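Local coordinates for F1 capsule-anchoring protein (Yersinia pestis, PDB 2XET), which probably helps assemble and export the F1 capsular antigen as the Caf1A outer-membrane usher, here represented by its C-terminal domain, at residues H7-R10 and S11-P15. Numbering follows the deposited sequence.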
loop_
_atom_site.group_PDB
_atom_site.type_symbol
_atom_site.label_atom_id
_atom_site.label_comp_id
_atom_site.label_asym_id
_atom_site.label_seq_id
_atom_site.Cartn_x
_atom_site.Cartn_y
_atom_site.Cartn_z
ATOM N N HIS A 7 3.902 -5.718 1.106
ATOM C CA HIS A 7 2.974 -6.800 1.378
ATOM C C HIS A 7 1.931 -6.298 2.344
ATOM O O HIS A 7 2.263 -5.906 3.460
ATOM C CB HIS A 7 3.698 -8.019 1.995
ATOM C CG HIS A 7 2.831 -9.226 2.152
ATOM N ND1 HIS A 7 3.111 -10.222 3.067
ATOM C CD2 HIS A 7 1.701 -9.612 1.509
ATOM C CE1 HIS A 7 2.183 -11.161 2.990
ATOM N NE2 HIS A 7 1.316 -10.816 2.056
ATOM N N LEU A 8 0.677 -6.282 1.897
ATOM C CA LEU A 8 -0.426 -5.769 2.699
ATOM C C LEU A 8 -1.247 -6.904 3.270
ATOM O O LEU A 8 -1.473 -7.886 2.592
ATOM C CB LEU A 8 -1.328 -4.878 1.823
ATOM C CG LEU A 8 -0.717 -3.561 1.339
ATOM C CD1 LEU A 8 -1.509 -3.061 0.122
ATOM C CD2 LEU A 8 -0.694 -2.506 2.456
ATOM N N LYS A 9 -1.710 -6.763 4.511
ATOM C CA LYS A 9 -2.693 -7.702 5.064
ATOM C C LYS A 9 -3.718 -6.862 5.820
ATOM O O LYS A 9 -3.334 -5.878 6.467
ATOM C CB LYS A 9 -2.027 -8.734 5.987
ATOM C CG LYS A 9 -2.959 -9.870 6.426
ATOM C CD LYS A 9 -2.237 -11.013 7.143
ATOM C CE LYS A 9 -1.360 -10.485 8.282
ATOM N NZ LYS A 9 -0.827 -11.531 9.187
ATOM N N ARG A 10 -5.003 -7.227 5.719
ATOM C CA ARG A 10 -6.038 -6.484 6.419
ATOM C C ARG A 10 -5.905 -6.678 7.937
ATOM O O ARG A 10 -5.347 -7.690 8.396
ATOM C CB ARG A 10 -7.427 -6.956 5.975
ATOM C CG ARG A 10 -7.782 -6.541 4.530
ATOM C CD ARG A 10 -8.814 -7.509 3.937
ATOM N NE ARG A 10 -9.979 -7.734 4.795
ATOM C CZ ARG A 10 -11.248 -7.619 4.392
ATOM N NH1 ARG A 10 -11.540 -7.278 3.153
ATOM N NH2 ARG A 10 -12.233 -7.868 5.243
ATOM N N SER A 11 -6.460 -5.729 8.711
ATOM C CA SER A 11 -6.454 -5.832 10.180
ATOM C C SER A 11 -7.224 -7.071 10.721
ATOM O O SER A 11 -6.985 -7.514 11.871
ATOM C CB SER A 11 -6.941 -4.533 10.826
ATOM O OG SER A 11 -8.128 -4.072 10.212
ATOM N N ASP A 12 -8.120 -7.630 9.904
ATOM C CA ASP A 12 -8.854 -8.846 10.274
ATOM C C ASP A 12 -8.116 -10.126 9.835
ATOM O O ASP A 12 -8.675 -11.213 9.835
ATOM C CB ASP A 12 -10.320 -8.783 9.780
ATOM C CG ASP A 12 -10.468 -8.842 8.255
ATOM O OD1 ASP A 12 -9.453 -8.825 7.535
ATOM O OD2 ASP A 12 -11.651 -8.877 7.802
ATOM N N ASN A 13 -6.848 -9.970 9.445
ATOM C CA ASN A 13 -5.979 -11.085 8.987
ATOM C C ASN A 13 -6.347 -11.744 7.649
ATOM O O ASN A 13 -5.820 -12.822 7.335
ATOM C CB ASN A 13 -5.777 -12.170 10.077
ATOM C CG ASN A 13 -4.493 -12.970 9.881
ATOM O OD1 ASN A 13 -3.435 -12.404 9.649
ATOM N ND2 ASN A 13 -4.590 -14.289 9.991
ATOM N N LYS A 14 -7.229 -11.124 6.857
ATOM C CA LYS A 14 -7.457 -11.576 5.482
ATOM C C LYS A 14 -6.451 -10.873 4.542
ATOM O O LYS A 14 -6.084 -9.730 4.784
ATOM C CB LYS A 14 -8.911 -11.301 5.009
ATOM C CG LYS A 14 -10.023 -11.959 5.880
ATOM C CD LYS A 14 -11.430 -11.640 5.353
ATOM C CE LYS A 14 -12.524 -12.313 6.178
ATOM N NZ LYS A 14 -12.852 -11.544 7.397
ATOM N N PRO A 15 -6.080 -11.522 3.430
ATOM C CA PRO A 15 -5.298 -10.808 2.410
ATOM C C PRO A 15 -6.129 -9.665 1.822
ATOM O O PRO A 15 -7.372 -9.713 1.806
ATOM C CB PRO A 15 -5.032 -11.885 1.331
ATOM C CG PRO A 15 -5.434 -13.232 1.977
ATOM C CD PRO A 15 -6.451 -12.893 3.021
#
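Both carboxylate oxygens of D12 are each gripped twice, once by R10 and once by K14. The R10 guanidinium comes side-on, NE giving a 3.0 Å bond to OD1 of D12 and NH2 a 2.8 Å bond to OD2. Both bonds are nearly straight and use the syn sides of the oxygens, the two flat groups lying 17° from coplanar. From the other face of the carboxylate, K14 N reaches OD1 of D12 at 3.3 Å, closing an Asx turn, while K14 NZ meets OD2 of D12 at 3.0 Å. D12 CG sits between its own backbone N and carbonyl carbon (chi1 68°), which brings the carboxylate alongside the R10 guanidinium. The network braces a type I turn, R10 to N13, and the residue after it, leading the chain out of strand 2-10 in the transthyretin-like PapC C-terminal domain. N13 N closes the turn on R10 O at 2.9 Å, and R10 N bonds K14 O at the same length. K14 CD lies over one guanidinium face; the carboxylate probably offsets the like charges of R10 and K14, which both bind it. Just before the turn, K9 bends at chi3 (51°) to bring NZ within 2.8 Å of N13 OD1. S11 OG bonds L87 N, tying the turn to strand 79-87.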